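Endosialidase (Enterobacteria phage phi92, PDB 4HIZ) cleaves sialic acid polymers as a trimeric phage enzyme, acting as an endosialidase on alpha-2,8- and alpha-2,9-linked chains. Local coordinates at residues R428-C439 against Q454-G465. Sequence-based numbering, arbitrary orientation.
Sequences RYKGTYPRTFMC and QWFNITDQIYQG. With EDO (1,2-ethanediol), chain O.
T432 and Y463 form an isolated antiparallel bridge through two backbone bonds, T432 N to Y463 O and Y463 N to T432 O, both 3.0 Å, and in the strands M438 and F456 repeat the pattern with 2.8 Å from M438 N to F456 O and from F456 N to M438 O. Between them Q461 N donates to P434 O. Two side chains add bonds between the segments. The chain of Q461 bends at chi2 (51°), which carries OE1 back to where it accepts a hydrogen bond from T436 OG1 (2.6 Å), while its NE2 bonds T459 OG1. Y463, with CG anti to its backbone N (chi1 160°), reaches across to the backbone at 428-430, and its OH accepts the Y429 N-H almost straight (3.1 Å); the aliphatic part of R428 crosses the phenol near that hydroxyl. At the other end F437 CB packs on W455 CE3 (3.7 Å), and C439 SG makes a sulfur-aromatic contact over one face of W455, 3.8 Å from the centroid of its six-membered ring. A water donates to both Y433 O and D460 OD2; that carboxylate also forms a salt bridge with R532 of the second subunit. The arrangement is an antiparallel pairing of strands 435-439 and 456-460 in the catalytic beta-propeller domain, with 456-460 also flanked by 61-64.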
ATOM      1  N   ARG A 428      14.057   6.616 -30.852  1.00 14.67           N
ATOM      2  CA  ARG A 428      13.974   7.077 -29.472  1.00 13.96           C
ATOM      3  C   ARG A 428      13.344   8.468 -29.436  1.00 14.11           C
ATOM      4  O   ARG A 428      13.060   9.079 -30.499  1.00 15.80           O
ATOM      5  CB  ARG A 428      15.383   7.110 -28.855  1.00 13.60           C
ATOM      6  CG  ARG A 428      16.110   5.771 -28.977  1.00 13.70           C
ATOM      7  CD  ARG A 428      15.361   4.629 -28.171  1.00 12.73           C
ATOM      8  NE  ARG A 428      15.975   3.344 -28.532  1.00 14.36           N
ATOM      9  CZ  ARG A 428      17.048   2.833 -27.930  1.00 15.68           C
ATOM     10  NH1 ARG A 428      17.565   3.422 -26.848  1.00 16.66           N
ATOM     11  NH2 ARG A 428      17.585   1.708 -28.385  1.00 15.30           N
ATOM     12  N   TYR A 429      13.126   8.967 -28.214  1.00 13.58           N
ATOM     13  CA  TYR A 429      12.682  10.357 -27.983  1.00 13.76           C
ATOM     14  C   TYR A 429      11.207  10.583 -28.284  1.00 15.91           C
ATOM     15  O   TYR A 429      10.773  11.727 -28.406  1.00 18.58           O
ATOM     16  CB  TYR A 429      13.564  11.374 -28.732  1.00 14.54           C
ATOM     17  CG  TYR A 429      15.031  11.241 -28.444  1.00 16.36           C
ATOM     18  CD1 TYR A 429      15.554  11.549 -27.183  1.00 16.99           C
ATOM     19  CD2 TYR A 429      15.904  10.819 -29.436  1.00 16.69           C
ATOM     20  CE1 TYR A 429      16.934  11.480 -26.932  1.00 17.32           C
ATOM     21  CE2 TYR A 429      17.270  10.732 -29.196  1.00 17.42           C
ATOM     22  CZ  TYR A 429      17.772  11.053 -27.948  1.00 18.02           C
ATOM     23  OH  TYR A 429      19.126  10.978 -27.711  1.00 19.49           O
ATOM     24  N   LYS A 430      10.439   9.493 -28.369  1.00 16.22           N
ATOM     25  CA  LYS A 430       8.976   9.583 -28.404  1.00 17.93           C
ATOM     26  C   LYS A 430       8.439   8.309 -27.797  1.00 14.93           C
ATOM     27  O   LYS A 430       9.127   7.255 -27.826  1.00 14.34           O
ATOM     28  CB  LYS A 430       8.437   9.698 -29.828  1.00 24.39           C
ATOM     29  CG  LYS A 430       8.721   8.496 -30.691  1.00 34.00           C
ATOM     30  CD  LYS A 430       8.166   8.664 -32.076  1.00 50.56           C
ATOM     31  CE  LYS A 430       8.934   9.747 -32.788  1.00 72.46           C
ATOM     32  NZ  LYS A 430       8.453  10.004 -34.177  1.00 90.71           N
ATOM     33  N   GLY A 431       7.223   8.374 -27.244  1.00 14.36           N
ATOM     34  CA  GLY A 431       6.660   7.167 -26.638  1.00 12.81           C
ATOM     35  C   GLY A 431       6.298   6.149 -27.713  1.00 12.44           C
ATOM     36  O   GLY A 431       5.738   6.495 -28.752  1.00 13.11           O
ATOM     37  N   THR A 432       6.589   4.868 -27.475  1.00 11.13           N
ATOM     38  CA  THR A 432       6.294   3.833 -28.485  1.00 10.65           C
ATOM     39  C   THR A 432       5.933   2.528 -27.776  1.00 10.85           C
ATOM     40  O   THR A 432       6.009   2.457 -26.538  1.00 12.41           O
ATOM     41  CB  THR A 432       7.517   3.502 -29.402  1.00 11.38           C
ATOM     42  OG1 THR A 432       8.497   2.788 -28.636  1.00 12.71           O
ATOM     43  CG2 THR A 432       8.139   4.796 -29.988  1.00 12.95           C
ATOM     44  N   TYR A 433       5.510   1.526 -28.555  1.00 10.28           N
ATOM     45  CA  TYR A 433       5.149   0.210 -28.009  1.00  9.99           C
ATOM     46  C   TYR A 433       6.103  -0.858 -28.562  1.00 10.54           C
ATOM     47  O   TYR A 433       5.797  -1.537 -29.559  1.00 11.08           O
ATOM     48  CB  TYR A 433       3.730  -0.138 -28.439  1.00 10.19           C
ATOM     49  CG  TYR A 433       2.646   0.697 -27.805  1.00 10.67           C
ATOM     50  CD1 TYR A 433       2.189   0.402 -26.503  1.00 10.47           C
ATOM     51  CD2 TYR A 433       2.042   1.734 -28.506  1.00 12.01           C
ATOM     52  CE1 TYR A 433       1.137   1.120 -25.915  1.00 10.59           C
ATOM     53  CE2 TYR A 433       0.983   2.460 -27.922  1.00 11.62           C
ATOM     54  CZ  TYR A 433       0.559   2.150 -26.627  1.00 11.54           C
ATOM     55  OH  TYR A 433      -0.481   2.856 -26.038  1.00 12.59           O
ATOM     56  N   PRO A 434       7.272  -0.993 -27.926  1.00 10.73           N
ATOM     57  CA  PRO A 434       8.198  -2.056 -28.362  1.00 10.65           C
ATOM     58  C   PRO A 434       7.616  -3.456 -28.234  1.00 11.16           C
ATOM     59  O   PRO A 434       6.925  -3.799 -27.243  1.00 11.96           O
ATOM     60  CB  PRO A 434       9.409  -1.881 -27.437  1.00 12.25           C
ATOM     61  CG  PRO A 434       8.830  -1.113 -26.185  1.00 11.79           C
ATOM     62  CD  PRO A 434       7.786  -0.210 -26.795  1.00 11.05           C
ATOM     63  N   ARG A 435       7.922  -4.274 -29.237  1.00 10.95           N
ATOM     64  CA  ARG A 435       7.508  -5.685 -29.300  1.00 10.24           C
ATOM     65  C   ARG A 435       8.457  -6.625 -28.567  1.00 11.27           C
ATOM     66  O   ARG A 435       9.686  -6.462 -28.645  1.00 12.31           O
ATOM     67  CB  ARG A 435       7.480  -6.133 -30.771  1.00  9.57           C
ATOM     68  CG  ARG A 435       6.368  -5.413 -31.599  1.00 10.22           C
ATOM     69  CD  ARG A 435       6.655  -5.535 -33.110  1.00 11.43           C
ATOM     70  NE  ARG A 435       7.906  -4.842 -33.448  1.00 10.99           N
ATOM     71  CZ  ARG A 435       8.507  -4.901 -34.632  1.00 11.57           C
ATOM     72  NH1 ARG A 435       7.998  -5.612 -35.638  1.00 11.05           N
ATOM     73  NH2 ARG A 435       9.649  -4.258 -34.794  1.00 12.09           N
ATOM     74  N   THR A 436       7.871  -7.595 -27.868  1.00  9.98           N
ATOM     75  CA  THR A 436       8.625  -8.722 -27.320  1.00 10.25           C
ATOM     76  C   THR A 436       8.406  -9.947 -28.186  1.00 10.73           C
ATOM     77  O   THR A 436       7.276 -10.225 -28.604  1.00 10.50           O
ATOM     78  CB  THR A 436       8.170  -8.978 -25.875  1.00 10.76           C
ATOM     79  OG1 THR A 436       8.779  -7.984 -25.047  1.00 11.91           O
ATOM     80  CG2 THR A 436       8.591 -10.412 -25.348  1.00 10.13           C
ATOM     81  N   PHE A 437       9.476 -10.724 -28.406  1.00 10.51           N
ATOM     82  CA  PHE A 437       9.409 -11.878 -29.286  1.00 10.90           C
ATOM     83  C   PHE A 437       9.932 -13.143 -28.624  1.00 11.04           C
ATOM     84  O   PHE A 437      10.742 -13.101 -27.723  1.00 11.42           O
ATOM     85  CB  PHE A 437      10.313 -11.659 -30.505  1.00 11.81           C
ATOM     86  CG  PHE A 437       9.884 -10.516 -31.391  1.00 12.51           C
ATOM     87  CD1 PHE A 437       8.965 -10.738 -32.416  1.00 12.35           C
ATOM     88  CD2 PHE A 437      10.437  -9.231 -31.216  1.00 11.80           C
ATOM     89  CE1 PHE A 437       8.570  -9.695 -33.267  1.00 13.30           C
ATOM     90  CE2 PHE A 437      10.025  -8.156 -32.056  1.00 12.45           C
ATOM     91  CZ  PHE A 437       9.118  -8.404 -33.090  1.00 13.15           C
ATOM     92  N   MET A 438       9.452 -14.269 -29.108  1.00 10.93           N
ATOM     93  CA  MET A 438       9.901 -15.575 -28.646  1.00 12.29           C
ATOM     94  C   MET A 438      10.090 -16.427 -29.889  1.00 12.29           C
ATOM     95  O   MET A 438       9.291 -16.378 -30.819  1.00 12.20           O
ATOM     96  CB  MET A 438       8.835 -16.203 -27.738  1.00 13.70           C
ATOM     97  CG  MET A 438       9.258 -17.587 -27.181  1.00 15.54           C
ATOM     98  SD  MET A 438       7.872 -18.355 -26.290  1.00 19.38           S
ATOM     99  CE  MET A 438       6.807 -18.944 -27.626  1.00 23.55           C
ATOM    100  N   CYS A 439      11.121 -17.267 -29.891  1.00 11.58           N
ATOM    101  CA  CYS A 439      11.197 -18.332 -30.893  1.00 12.27           C
ATOM    102  C   CYS A 439      11.453 -19.657 -30.185  1.00 13.06           C
ATOM    103  O   CYS A 439      11.823 -19.694 -28.992  1.00 12.71           O
ATOM    104  CB  CYS A 439      12.257 -18.055 -31.987  1.00 12.44           C
ATOM    105  SG  CYS A 439      13.974 -18.083 -31.433  1.00 13.58           S
ATOM    106  N   GLN A 454      11.264 -18.524 -36.946  1.00 13.79           N
ATOM    107  CA  GLN A 454       9.962 -17.899 -36.784  1.00 13.83           C
ATOM    108  C   GLN A 454       9.933 -17.212 -35.416  1.00 13.82           C
ATOM    109  O   GLN A 454       9.826 -17.864 -34.371  1.00 14.80           O
ATOM    110  CB  GLN A 454       8.858 -18.946 -36.894  1.00 15.20           C
ATOM    111  CG  GLN A 454       7.483 -18.317 -36.751  1.00 16.79           C
ATOM    112  CD  GLN A 454       6.356 -19.259 -37.089  1.00 18.50           C
ATOM    113  OE1 GLN A 454       6.519 -20.476 -37.042  1.00 20.46           O
ATOM    114  NE2 GLN A 454       5.208 -18.698 -37.461  1.00 17.53           N
ATOM    115  N   TRP A 455      10.054 -15.890 -35.419  1.00 13.19           N
ATOM    116  CA  TRP A 455       9.870 -15.125 -34.190  1.00 13.11           C
ATOM    117  C   TRP A 455       8.404 -14.735 -34.001  1.00 13.26           C
ATOM    118  O   TRP A 455       7.757 -14.205 -34.924  1.00 13.40           O
ATOM    119  CB  TRP A 455      10.680 -13.836 -34.265  1.00 12.52           C
ATOM    120  CG  TRP A 455      12.196 -13.991 -34.188  1.00 12.92           C
ATOM    121  CD1 TRP A 455      13.112 -13.840 -35.222  1.00 13.84           C
ATOM    122  CD2 TRP A 455      12.957 -14.176 -33.001  1.00 12.29           C
ATOM    123  NE1 TRP A 455      14.391 -13.971 -34.732  1.00 14.07           N
ATOM    124  CE2 TRP A 455      14.328 -14.159 -33.372  1.00 13.00           C
ATOM    125  CE3 TRP A 455      12.617 -14.347 -31.656  1.00 12.18           C
ATOM    126  CZ2 TRP A 455      15.355 -14.300 -32.441  1.00 12.65           C
ATOM    127  CZ3 TRP A 455      13.619 -14.485 -30.726  1.00 12.52           C
ATOM    128  CH2 TRP A 455      14.991 -14.469 -31.116  1.00 12.36           C
ATOM    129  N   PHE A 456       7.881 -15.024 -32.809  1.00 12.31           N
ATOM    130  CA  PHE A 456       6.510 -14.678 -32.460  1.00 11.25           C
ATOM    131  C   PHE A 456       6.499 -13.454 -31.549  1.00 11.07           C
ATOM    132  O   PHE A 456       7.105 -13.473 -30.486  1.00 11.50           O
ATOM    133  CB  PHE A 456       5.877 -15.840 -31.675  1.00 11.95           C
ATOM    134  CG  PHE A 456       5.742 -17.124 -32.463  1.00 13.29           C
ATOM    135  CD1 PHE A 456       4.569 -17.383 -33.184  1.00 14.12           C
ATOM    136  CD2 PHE A 456       6.736 -18.112 -32.401  1.00 14.94           C
ATOM    137  CE1 PHE A 456       4.408 -18.573 -33.897  1.00 14.71           C
ATOM    138  CE2 PHE A 456       6.588 -19.307 -33.107  1.00 15.35           C
ATOM    139  CZ  PHE A 456       5.427 -19.545 -33.836  1.00 15.65           C
ATOM    140  N   ASN A 457       5.800 -12.401 -31.971  1.00 10.45           N
ATOM    141  CA  ASN A 457       5.512 -11.255 -31.097  1.00 10.85           C
ATOM    142  C   ASN A 457       4.399 -11.686 -30.140  1.00 11.86           C
ATOM    143  O   ASN A 457       3.244 -11.895 -30.572  1.00 12.13           O
ATOM    144  CB  ASN A 457       5.080 -10.073 -31.991  1.00 11.16           C
ATOM    145  CG  ASN A 457       4.717  -8.811 -31.209  1.00 11.76           C
ATOM    146  OD1 ASN A 457       5.083  -8.609 -30.012  1.00 13.48           O
ATOM    147  ND2 ASN A 457       3.969  -7.961 -31.869  1.00  9.57           N
ATOM    148  N   ILE A 458       4.762 -11.875 -28.866  1.00 11.16           N
ATOM    149  CA  ILE A 458       3.852 -12.462 -27.865  1.00 11.30           C
ATOM    150  C   ILE A 458       3.243 -11.435 -26.891  1.00 11.32           C
ATOM    151  O   ILE A 458       2.246 -11.732 -26.211  1.00 12.17           O
ATOM    152  CB  ILE A 458       4.585 -13.531 -27.043  1.00 12.01           C
ATOM    153  CG1 ILE A 458       5.966 -13.022 -26.558  1.00 12.02           C
ATOM    154  CG2 ILE A 458       4.809 -14.761 -27.925  1.00 14.08           C
ATOM    155  CD1 ILE A 458       6.526 -13.867 -25.386  1.00 12.91           C
ATOM    156  N   THR A 459       3.854 -10.248 -26.805  1.00 11.26           N
ATOM    157  CA  THR A 459       3.345  -9.162 -25.943  1.00 12.03           C
ATOM    158  C   THR A 459       4.047  -7.875 -26.364  1.00 11.98           C
ATOM    159  O   THR A 459       5.116  -7.946 -26.974  1.00 12.26           O
ATOM    160  CB  THR A 459       3.589  -9.443 -24.420  1.00 12.51           C
ATOM    161  OG1 THR A 459       3.211  -8.286 -23.663  1.00 13.73           O
ATOM    162  CG2 THR A 459       5.070  -9.728 -24.141  1.00 12.78           C
ATOM    163  N   ASP A 460       3.423  -6.719 -26.111  1.00 11.22           N
ATOM    164  CA  ASP A 460       4.042  -5.431 -26.400  1.00 10.99           C
ATOM    165  C   ASP A 460       4.149  -4.625 -25.111  1.00 11.51           C
ATOM    166  O   ASP A 460       3.170  -4.542 -24.326  1.00 12.99           O
ATOM    167  CB  ASP A 460       3.163  -4.585 -27.342  1.00 11.92           C
ATOM    168  CG  ASP A 460       3.183  -5.046 -28.809  1.00 12.91           C
ATOM    169  OD1 ASP A 460       3.932  -5.976 -29.164  1.00 12.51           O
ATOM    170  OD2 ASP A 460       2.435  -4.425 -29.617  1.00 13.63           O
ATOM    171  N   GLN A 461       5.286  -3.964 -24.948  1.00 10.34           N
ATOM    172  CA  GLN A 461       5.609  -3.132 -23.793  1.00  9.99           C
ATOM    173  C   GLN A 461       5.482  -1.656 -24.183  1.00 10.97           C
ATOM    174  O   GLN A 461       5.089  -1.338 -25.313  1.00 11.46           O
ATOM    175  CB  GLN A 461       7.059  -3.438 -23.363  1.00 10.73           C
ATOM    176  CG  GLN A 461       7.110  -4.667 -22.449  1.00 11.41           C
ATOM    177  CD  GLN A 461       6.389  -5.876 -23.024  1.00 13.16           C
ATOM    178  OE1 GLN A 461       6.869  -6.510 -23.995  1.00 14.37           O
ATOM    179  NE2 GLN A 461       5.227  -6.224 -22.425  1.00 12.69           N
ATOM    180  N   ILE A 462       5.868  -0.777 -23.264  1.00 10.53           N
ATOM    181  CA  ILE A 462       5.927   0.661 -23.538  1.00 10.35           C
ATOM    182  C   ILE A 462       7.346   1.182 -23.298  1.00 10.05           C
ATOM    183  O   ILE A 462       7.978   0.856 -22.297  1.00 10.94           O
ATOM    184  CB  ILE A 462       4.927   1.427 -22.613  1.00 10.65           C
ATOM    185  CG1 ILE A 462       3.477   1.113 -23.029  1.00 10.92           C
ATOM    186  CG2 ILE A 462       5.196   2.967 -22.631  1.00 10.16           C
ATOM    187  CD1 ILE A 462       2.439   1.546 -21.937  1.00 11.09           C
ATOM    188  N   TYR A 463       7.803   2.036 -24.218  1.00  9.47           N
ATOM    189  CA  TYR A 463       9.009   2.829 -24.049  1.00 10.70           C
ATOM    190  C   TYR A 463       8.515   4.268 -23.840  1.00 10.60           C
ATOM    191  O   TYR A 463       7.792   4.818 -24.693  1.00 11.69           O
ATOM    192  CB  TYR A 463       9.870   2.711 -25.331  1.00 10.78           C
ATOM    193  CG  TYR A 463      10.902   3.810 -25.516  1.00 10.89           C
ATOM    194  CD1 TYR A 463      12.011   3.918 -24.677  1.00 11.43           C
ATOM    195  CD2 TYR A 463      10.736   4.755 -26.520  1.00 11.19           C
ATOM    196  CE1 TYR A 463      12.957   4.936 -24.828  1.00 12.21           C
ATOM    197  CE2 TYR A 463      11.689   5.774 -26.709  1.00 12.43           C
ATOM    198  CZ  TYR A 463      12.781   5.872 -25.861  1.00 12.90           C
ATOM    199  OH  TYR A 463      13.677   6.898 -26.020  1.00 13.70           O
ATOM    200  N   GLN A 464       8.888   4.876 -22.715  1.00  9.44           N
ATOM    201  CA  GLN A 464       8.259   6.167 -22.304  1.00  8.84           C
ATOM    202  C   GLN A 464       8.656   7.318 -23.281  1.00 10.75           C
ATOM    203  O   GLN A 464       7.813   8.107 -23.691  1.00 12.06           O
ATOM    204  CB  GLN A 464       8.655   6.528 -20.877  1.00  9.36           C
ATOM    205  CG  GLN A 464       7.834   7.696 -20.248  1.00 10.04           C
ATOM    206  CD  GLN A 464       8.264   9.059 -20.715  1.00 10.76           C
ATOM    207  OE1 GLN A 464       9.459   9.330 -20.851  1.00 10.85           O
ATOM    208  NE2 GLN A 464       7.291   9.958 -20.908  1.00 11.01           N
ATOM    209  N   GLY A 465       9.944   7.421 -23.651  1.00 11.47           N
ATOM    210  CA  GLY A 465      10.320   8.365 -24.706  1.00 12.89           C
ATOM    211  C   GLY A 465      11.002   9.674 -24.333  1.00 13.38           C
ATOM    212  O   GLY A 465      11.565  10.310 -25.227  1.00 16.95           O
TER
HETATM  213  C1  EDO O 809      21.628   0.184 -27.591  1.00 36.93           C
HETATM  214  O1  EDO O 809      22.196   1.390 -27.081  1.00 40.08           O
HETATM  215  C2  EDO O 809      20.571  -0.267 -26.609  1.00 32.81           C
HETATM  216  O2  EDO O 809      19.618   0.787 -26.496  1.00 29.73           O
HETATM  217  O   HOH W   1       3.730  -2.462 -31.214  1.00 15.35           O